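Local coordinates for protein COG0546: Predicted phosphatases (Streptococcus pneumoniae, PDB 2AH5) that is of unknown function but belongs to the haloacid dehalogenase-like hydrolases and is probably a phosphatase, at residues 101-114 and 125-139. Numbering follows the deposited sequence.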
ATOM      1  N   PRO A 101       3.505  13.621  12.779  1.00 14.35           N
ATOM      2  CA  PRO A 101       2.759  13.856  11.556  1.00 13.65           C
ATOM      3  C   PRO A 101       2.820  12.529  10.781  1.00 12.78           C
ATOM      4  O   PRO A 101       3.887  11.914  10.747  1.00 14.07           O
ATOM      5  CB  PRO A 101       3.571  14.954  10.851  1.00 13.78           C
ATOM      6  CG  PRO A 101       4.982  14.746  11.314  1.00 15.37           C
ATOM      7  CD  PRO A 101       4.840  14.261  12.762  1.00 14.54           C
ATOM      8  N   LEU A 102       1.688  12.093  10.239  1.00 11.96           N
ATOM      9  CA  LEU A 102       1.559  10.868   9.456  1.00 12.05           C
ATOM     10  C   LEU A 102       1.222  11.169   8.004  1.00 12.42           C
ATOM     11  O   LEU A 102       0.453  12.131   7.725  1.00 12.26           O
ATOM     12  CB  LEU A 102       0.416  10.021  10.001  1.00 11.70           C
ATOM     13  CG  LEU A 102       0.349   9.781  11.505  1.00 12.79           C
ATOM     14  CD1 LEU A 102      -0.835   8.905  11.836  1.00 12.14           C
ATOM     15  CD2 LEU A 102       1.666   9.194  12.033  1.00 12.30           C
ATOM     16  N   TYR A 103       1.757  10.345   7.100  1.00 12.05           N
ATOM     17  CA  TYR A 103       1.529  10.507   5.652  1.00 12.07           C
ATOM     18  C   TYR A 103       1.208   9.163   5.037  1.00 13.10           C
ATOM     19  O   TYR A 103       1.751   8.114   5.459  1.00 13.91           O
ATOM     20  CB  TYR A 103       2.784  11.082   4.969  1.00 13.38           C
ATOM     21  CG  TYR A 103       3.180  12.388   5.590  1.00 13.31           C
ATOM     22  CD1 TYR A 103       2.559  13.570   5.188  1.00 13.04           C
ATOM     23  CD2 TYR A 103       4.096  12.430   6.648  1.00 13.93           C
ATOM     24  CE1 TYR A 103       2.880  14.782   5.780  1.00 14.53           C
ATOM     25  CE2 TYR A 103       4.451  13.658   7.241  1.00 13.55           C
ATOM     26  CZ  TYR A 103       3.823  14.817   6.798  1.00 15.11           C
ATOM     27  OH  TYR A 103       4.137  16.026   7.364  1.00 14.98           O
ATOM     28  N   ILE A 104       0.319   9.171   4.050  1.00 11.78           N
ATOM     29  CA  ILE A 104       0.225   7.994   3.208  1.00 12.17           C
ATOM     30  C   ILE A 104       1.148   8.143   1.989  1.00 12.28           C
ATOM     31  O   ILE A 104       1.162   9.199   1.319  1.00 11.91           O
ATOM     32  CB  ILE A 104      -1.231   7.730   2.786  1.00 12.10           C
ATOM     33  CG1 ILE A 104      -2.014   7.223   3.999  1.00 14.43           C
ATOM     34  CG2 ILE A 104      -1.297   6.717   1.668  1.00 11.98           C
ATOM     35  CD1 ILE A 104      -3.514   7.390   3.863  1.00 14.19           C
ATOM     36  N   THR A 105       1.870   7.055   1.697  1.00 12.12           N
ATOM     37  CA  THR A 105       2.732   6.916   0.490  1.00 13.05           C
ATOM     38  C   THR A 105       2.391   5.603  -0.232  1.00 13.91           C
ATOM     39  O   THR A 105       2.783   4.523   0.209  1.00 13.13           O
ATOM     40  CB  THR A 105       4.228   6.933   0.840  1.00 13.69           C
ATOM     41  OG1 THR A 105       4.499   5.953   1.860  1.00 14.44           O
ATOM     42  CG2 THR A 105       4.642   8.270   1.312  1.00 11.69           C
ATOM     43  N   THR A 106       1.598   5.699  -1.301  1.00 14.18           N
ATOM     44  CA  THR A 106       1.063   4.518  -1.959  1.00 14.47           C
ATOM     45  C   THR A 106       1.307   4.600  -3.472  1.00 14.44           C
ATOM     46  O   THR A 106       1.532   5.679  -4.004  1.00 14.35           O
ATOM     47  CB  THR A 106      -0.473   4.379  -1.697  1.00 13.96           C
ATOM     48  OG1 THR A 106      -0.965   3.174  -2.317  1.00 14.39           O
ATOM     49  CG2 THR A 106      -1.253   5.627  -2.225  1.00 15.25           C
ATOM     50  N   THR A 107       1.251   3.459  -4.162  1.00 15.13           N
ATOM     51  CA  THR A 107       1.300   3.512  -5.624  1.00 16.10           C
ATOM     52  C   THR A 107      -0.103   3.394  -6.216  1.00 16.23           C
ATOM     53  O   THR A 107      -0.242   3.380  -7.430  1.00 16.14           O
ATOM     54  CB  THR A 107       2.241   2.475  -6.242  1.00 17.10           C
ATOM     55  OG1 THR A 107       1.915   1.188  -5.720  1.00 18.62           O
ATOM     56  CG2 THR A 107       3.698   2.815  -5.939  1.00 18.60           C
ATOM     57  N   LYS A 108      -1.139   3.325  -5.373  1.00 16.13           N
ATOM     58  CA  LYS A 108      -2.508   3.671  -5.816  1.00 16.92           C
ATOM     59  C   LYS A 108      -2.486   5.127  -6.308  1.00 15.75           C
ATOM     60  O   LYS A 108      -1.705   5.938  -5.788  1.00 14.43           O
ATOM     61  CB  LYS A 108      -3.509   3.560  -4.655  1.00 18.74           C
ATOM     62  CG  LYS A 108      -4.949   3.283  -5.055  1.00 23.03           C
ATOM     63  CD  LYS A 108      -5.649   2.482  -3.961  1.00 27.51           C
ATOM     64  CE  LYS A 108      -6.528   1.391  -4.595  1.00 29.24           C
ATOM     65  NZ  LYS A 108      -6.641   0.163  -3.763  1.00 29.72           N
ATOM     66  N   ASP A 109      -3.309   5.454  -7.308  1.00 14.66           N
ATOM     67  CA  ASP A 109      -3.417   6.854  -7.756  1.00 16.23           C
ATOM     68  C   ASP A 109      -3.789   7.743  -6.568  1.00 14.66           C
ATOM     69  O   ASP A 109      -4.602   7.345  -5.719  1.00 14.74           O
ATOM     70  CB  ASP A 109      -4.519   7.021  -8.802  1.00 16.85           C
ATOM     71  CG  ASP A 109      -4.174   6.405 -10.133  1.00 21.80           C
ATOM     72  OD1 ASP A 109      -3.105   5.774 -10.257  1.00 27.71           O
ATOM     73  OD2 ASP A 109      -4.991   6.563 -11.069  1.00 28.26           O
ATOM     74  N   THR A 110      -3.232   8.949  -6.521  1.00 14.25           N
ATOM     75  CA  THR A 110      -3.515   9.871  -5.427  1.00 13.65           C
ATOM     76  C   THR A 110      -5.020  10.009  -5.144  1.00 13.73           C
ATOM     77  O   THR A 110      -5.460   9.895  -4.010  1.00 13.07           O
ATOM     78  CB  THR A 110      -2.914  11.245  -5.697  1.00 13.20           C
ATOM     79  OG1 THR A 110      -1.481  11.125  -5.797  1.00 14.48           O
ATOM     80  CG2 THR A 110      -3.278  12.207  -4.575  1.00 13.94           C
ATOM     81  N   SER A 111      -5.808  10.253  -6.177  1.00 14.36           N
ATOM     82  CA  SER A 111      -7.233  10.514  -5.966  1.00 15.60           C
ATOM     83  C   SER A 111      -7.982   9.300  -5.413  1.00 15.41           C
ATOM     84  O   SER A 111      -8.835   9.460  -4.528  1.00 15.49           O
ATOM     85  CB  SER A 111      -7.890  11.015  -7.253  1.00 16.02           C
ATOM     86  OG  SER A 111      -7.771  10.042  -8.262  1.00 19.01           O
ATOM     87  N   THR A 112      -7.632   8.107  -5.900  1.00 15.28           N
ATOM     88  CA  THR A 112      -8.180   6.849  -5.371  1.00 15.50           C
ATOM     89  C   THR A 112      -7.809   6.663  -3.879  1.00 15.34           C
ATOM     90  O   THR A 112      -8.668   6.322  -3.053  1.00 14.69           O
ATOM     91  CB  THR A 112      -7.732   5.609  -6.212  1.00 16.35           C
ATOM     92  OG1 THR A 112      -8.022   5.821  -7.608  1.00 17.54           O
ATOM     93  CG2 THR A 112      -8.475   4.366  -5.783  1.00 17.57           C
ATOM     94  N   ALA A 113      -6.547   6.922  -3.535  1.00 14.48           N
ATOM     95  CA  ALA A 113      -6.081   6.831  -2.147  1.00 14.58           C
ATOM     96  C   ALA A 113      -6.810   7.821  -1.239  1.00 15.12           C
ATOM     97  O   ALA A 113      -7.236   7.479  -0.113  1.00 14.90           O
ATOM     98  CB  ALA A 113      -4.559   7.040  -2.080  1.00 15.22           C
ATOM     99  N   GLN A 114      -6.978   9.048  -1.732  1.00 14.75           N
ATOM    100  CA  GLN A 114      -7.718  10.039  -0.992  1.00 16.06           C
ATOM    101  C   GLN A 114      -9.157   9.611  -0.780  1.00 15.77           C
ATOM    102  O   GLN A 114      -9.633   9.699   0.340  1.00 16.19           O
ATOM    103  CB  GLN A 114      -7.608  11.427  -1.632  1.00 16.70           C
ATOM    104  CG  GLN A 114      -6.164  11.909  -1.581  1.00 18.63           C
ATOM    105  CD  GLN A 114      -5.972  13.328  -1.107  1.00 25.80           C
ATOM    106  OE1 GLN A 114      -4.905  13.921  -1.321  1.00 28.67           O
ATOM    107  NE2 GLN A 114      -6.980  13.879  -0.445  1.00 27.31           N
ATOM    108  N   PHE A 125      -6.406  11.549   9.912  1.00 12.25           N
ATOM    109  CA  PHE A 125      -5.201  11.273  10.692  1.00 12.33           C
ATOM    110  C   PHE A 125      -3.920  11.694   9.970  1.00 12.09           C
ATOM    111  O   PHE A 125      -2.844  11.639  10.559  1.00 14.50           O
ATOM    112  CB  PHE A 125      -5.081   9.784  10.989  1.00 11.76           C
ATOM    113  CG  PHE A 125      -6.092   9.280  11.968  1.00 12.60           C
ATOM    114  CD1 PHE A 125      -6.025   9.644  13.314  1.00 14.58           C
ATOM    115  CD2 PHE A 125      -7.115   8.460  11.546  1.00 14.19           C
ATOM    116  CE1 PHE A 125      -6.957   9.165  14.227  1.00 15.26           C
ATOM    117  CE2 PHE A 125      -8.052   7.987  12.439  1.00 14.44           C
ATOM    118  CZ  PHE A 125      -7.976   8.321  13.775  1.00 11.78           C
ATOM    119  N   PHE A 126      -4.037  12.031   8.686  1.00 12.26           N
ATOM    120  CA  PHE A 126      -2.858  12.302   7.859  1.00 11.85           C
ATOM    121  C   PHE A 126      -2.609  13.766   7.512  1.00 13.34           C
ATOM    122  O   PHE A 126      -3.545  14.516   7.232  1.00 14.92           O
ATOM    123  CB  PHE A 126      -2.901  11.411   6.588  1.00 11.91           C
ATOM    124  CG  PHE A 126      -2.974   9.951   6.915  1.00 11.41           C
ATOM    125  CD1 PHE A 126      -1.817   9.262   7.244  1.00 11.12           C
ATOM    126  CD2 PHE A 126      -4.203   9.294   6.986  1.00 13.65           C
ATOM    127  CE1 PHE A 126      -1.861   7.922   7.628  1.00  9.34           C
ATOM    128  CE2 PHE A 126      -4.266   7.953   7.329  1.00 11.10           C
ATOM    129  CZ  PHE A 126      -3.079   7.262   7.667  1.00 11.85           C
ATOM    130  N   ASP A 127      -1.335  14.156   7.483  1.00 14.50           N
ATOM    131  CA  ASP A 127      -0.964  15.505   7.037  1.00 16.67           C
ATOM    132  C   ASP A 127      -0.717  15.590   5.535  1.00 16.29           C
ATOM    133  O   ASP A 127      -0.511  16.685   5.009  1.00 17.17           O
ATOM    134  CB  ASP A 127       0.265  16.000   7.767  1.00 17.29           C
ATOM    135  CG  ASP A 127      -0.019  16.355   9.223  1.00 21.89           C
ATOM    136  OD1 ASP A 127      -1.156  16.155   9.718  1.00 24.25           O
ATOM    137  OD2 ASP A 127       0.928  16.841   9.867  1.00 27.94           O
ATOM    138  N   GLY A 128      -0.750  14.438   4.860  1.00 14.65           N
ATOM    139  CA  GLY A 128      -0.585  14.376   3.412  1.00 13.27           C
ATOM    140  C   GLY A 128      -0.886  12.978   2.935  1.00 13.00           C
ATOM    141  O   GLY A 128      -0.651  12.020   3.651  1.00 12.00           O
ATOM    142  N   ILE A 129      -1.427  12.878   1.731  1.00 13.17           N
ATOM    143  CA  ILE A 129      -1.670  11.608   1.101  1.00 12.90           C
ATOM    144  C   ILE A 129      -1.101  11.711  -0.313  1.00 13.08           C
ATOM    145  O   ILE A 129      -1.535  12.559  -1.117  1.00 11.67           O
ATOM    146  CB  ILE A 129      -3.178  11.255   1.061  1.00 13.46           C
ATOM    147  CG1 ILE A 129      -3.761  11.156   2.480  1.00 14.08           C
ATOM    148  CG2 ILE A 129      -3.411   9.943   0.210  1.00 14.16           C
ATOM    149  CD1 ILE A 129      -5.222  10.750   2.522  1.00 13.99           C
ATOM    150  N   TYR A 130      -0.132  10.844  -0.588  1.00 12.52           N
ATOM    151  CA  TYR A 130       0.654  10.846  -1.834  1.00 13.83           C
ATOM    152  C   TYR A 130       0.498   9.495  -2.523  1.00 13.89           C
ATOM    153  O   TYR A 130       0.780   8.457  -1.919  1.00 12.93           O
ATOM    154  CB  TYR A 130       2.121  11.151  -1.514  1.00 14.48           C
ATOM    155  CG  TYR A 130       2.244  12.523  -0.866  1.00 14.97           C
ATOM    156  CD1 TYR A 130       2.221  13.663  -1.657  1.00 18.40           C
ATOM    157  CD2 TYR A 130       2.306  12.676   0.523  1.00 16.70           C
ATOM    158  CE1 TYR A 130       2.291  14.926  -1.106  1.00 18.35           C
ATOM    159  CE2 TYR A 130       2.378  13.974   1.109  1.00 16.34           C
ATOM    160  CZ  TYR A 130       2.363  15.085   0.263  1.00 17.96           C
ATOM    161  OH  TYR A 130       2.441  16.396   0.718  1.00 20.50           O
ATOM    162  N   GLY A 131       0.029   9.513  -3.766  1.00 14.13           N
ATOM    163  CA  GLY A 131      -0.097   8.269  -4.564  1.00 14.15           C
ATOM    164  C   GLY A 131       0.639   8.432  -5.895  1.00 14.73           C
ATOM    165  O   GLY A 131       1.411   9.377  -6.065  1.00 14.61           O
ATOM    166  N   SER A 132       0.408   7.508  -6.821  1.00 14.79           N
ATOM    167  CA  SER A 132       1.128   7.511  -8.082  1.00 16.69           C
ATOM    168  C   SER A 132       0.589   8.625  -8.982  1.00 16.86           C
ATOM    169  O   SER A 132      -0.589   8.985  -8.900  1.00 16.02           O
ATOM    170  CB  SER A 132       1.002   6.170  -8.786  1.00 16.65           C
ATOM    171  OG  SER A 132      -0.346   5.907  -9.074  1.00 21.70           O
ATOM    172  N   SER A 133       1.467   9.098  -9.865  1.00 18.56           N
ATOM    173  CA  SER A 133       1.244  10.302 -10.696  1.00 20.49           C
ATOM    174  C   SER A 133       2.376  10.333 -11.718  1.00 22.19           C
ATOM    175  O   SER A 133       3.257   9.458 -11.689  1.00 21.86           O
ATOM    176  CB  SER A 133       1.316  11.563  -9.833  1.00 20.67           C
ATOM    177  OG  SER A 133       2.656  11.873  -9.433  1.00 22.45           O
ATOM    178  N   PRO A 134       2.344  11.302 -12.657  1.00 23.06           N
ATOM    179  CA  PRO A 134       3.485  11.458 -13.564  1.00 23.73           C
ATOM    180  C   PRO A 134       4.771  11.850 -12.810  1.00 24.46           C
ATOM    181  O   PRO A 134       5.856  11.371 -13.146  1.00 24.13           O
ATOM    182  CB  PRO A 134       3.034  12.603 -14.498  1.00 23.73           C
ATOM    183  CG  PRO A 134       1.520  12.567 -14.445  1.00 24.57           C
ATOM    184  CD  PRO A 134       1.246  12.238 -12.980  1.00 23.23           C
ATOM    185  N   GLU A 135       4.632  12.702 -11.790  1.00 25.28           N
ATOM    186  CA  GLU A 135       5.745  13.065 -10.897  1.00 27.71           C
ATOM    187  C   GLU A 135       6.342  11.852 -10.145  1.00 27.02           C
ATOM    188  O   GLU A 135       7.544  11.840  -9.807  1.00 27.41           O
ATOM    189  CB  GLU A 135       5.264  14.098  -9.877  1.00 27.54           C
ATOM    190  CG  GLU A 135       6.356  14.946  -9.248  1.00 30.04           C
ATOM    191  CD  GLU A 135       5.864  15.717  -8.032  1.00 30.82           C
ATOM    192  OE1 GLU A 135       4.630  15.879  -7.882  1.00 32.54           O
ATOM    193  OE2 GLU A 135       6.713  16.157  -7.208  1.00 34.60           O
ATOM    194  N   ALA A 136       5.494  10.851  -9.889  1.00 26.33           N
ATOM    195  CA  ALA A 136       5.849   9.715  -9.038  1.00 24.60           C
ATOM    196  C   ALA A 136       5.229   8.372  -9.474  1.00 24.27           C
ATOM    197  O   ALA A 136       4.208   7.934  -8.942  1.00 23.75           O
ATOM    198  CB  ALA A 136       5.519  10.041  -7.595  1.00 25.09           C
ATOM    199  N   PRO A 137       5.854   7.692 -10.447  1.00 23.68           N
ATOM    200  CA  PRO A 137       5.282   6.409 -10.912  1.00 22.82           C
ATOM    201  C   PRO A 137       5.449   5.199  -9.970  1.00 22.44           C
ATOM    202  O   PRO A 137       4.575   4.299  -9.929  1.00 23.57           O
ATOM    203  CB  PRO A 137       5.993   6.162 -12.248  1.00 22.86           C
ATOM    204  CG  PRO A 137       6.969   7.244 -12.416  1.00 23.97           C
ATOM    205  CD  PRO A 137       7.063   8.070 -11.197  1.00 24.15           C
ATOM    206  N   HIS A 138       6.539   5.151  -9.217  1.00 20.35           N
ATOM    207  CA  HIS A 138       6.801   3.990  -8.350  1.00 19.14           C
ATOM    208  C   HIS A 138       6.974   4.401  -6.908  1.00 16.90           C
ATOM    209  O   HIS A 138       7.031   5.586  -6.605  1.00 14.30           O
ATOM    210  CB  HIS A 138       8.048   3.228  -8.805  1.00 19.44           C
ATOM    211  CG  HIS A 138       7.978   2.775 -10.226  1.00 22.91           C
ATOM    212  ND1 HIS A 138       8.842   3.238 -11.195  1.00 27.19           N
ATOM    213  CD2 HIS A 138       7.135   1.919 -10.846  1.00 26.36           C
ATOM    214  CE1 HIS A 138       8.546   2.668 -12.351  1.00 28.32           C
ATOM    215  NE2 HIS A 138       7.517   1.862 -12.165  1.00 28.52           N
ATOM    216  N   LYS A 139       7.097   3.405  -6.030  1.00 16.01           N
ATOM    217  CA  LYS A 139       7.168   3.664  -4.583  1.00 15.61           C
ATOM    218  C   LYS A 139       8.261   4.660  -4.192  1.00 14.70           C
ATOM    219  O   LYS A 139       8.000   5.597  -3.407  1.00 12.92           O
ATOM    220  CB  LYS A 139       7.282   2.336  -3.791  1.00 16.89           C
ATOM    221  CG  LYS A 139       7.106   2.435  -2.260  1.00 18.45           C
ATOM    222  CD  LYS A 139       5.829   3.172  -1.824  1.00 21.41           C
ATOM    223  CE  LYS A 139       4.578   2.287  -1.633  1.00 24.76           C
ATOM    224  NZ  LYS A 139       4.374   1.200  -2.585  1.00 27.67           N
TER
HETATM  225  O   HOH W   1      -0.794  13.519  10.909  1.00 13.35           O
HETATM  226  O   HOH W   2       2.665  18.266   8.001  1.00 45.41           O
HETATM  227  O   HOH W   3       1.518   1.072  -2.505  1.00 23.62           O
HETATM  228  O   HOH W   4      -1.617   3.724  -9.446  1.00 27.49           O
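Ile104 lays its CD1 over one face of the Phe126 ring, a CH-pi contact 3.7 Å from the ring centroid. Its CG1, anti to the carbonyl carbon, and an extended chi2 (160°) carry CD1 out over that ring. The same CD1 also meets Ile129 CD1. Ile129 runs alongside Ile104, and its CG2 meets Ala113 CB and Gln114 CG of the helix. Behind these side chains, strands 102-106 and 128-132 pair in parallel. Ile104 N donates to Gly128 O, Tyr130 N to Ile104 O at 2.8 Å, and Thr106 N to Tyr130 O. A beta bulge then shifts the register, and Ser132 N donates to Lys108 O at 2.8 Å. Ser132 OG donates to a water that in turn donates to Asp109 OD1. Gly131 N donates to Thr110 OG1 at 3.0 Å, tying the start of the helix to the edge strand. Thr106 OG1 accepts from Lys108 N in an ST turn at this corner. The unit is a beta-alpha-beta crossover of the HAD Rossmann-like core, with strand 6-9 on the other side of strand 102-106. Lys108 NZ forms a salt bridge with Asp12 of a likely HAD DxDx(T/V) motif. Past the bulge, Lys108 O and Thr110 OG1 thus satisfy the backbone NH groups of Ser132 and Gly131.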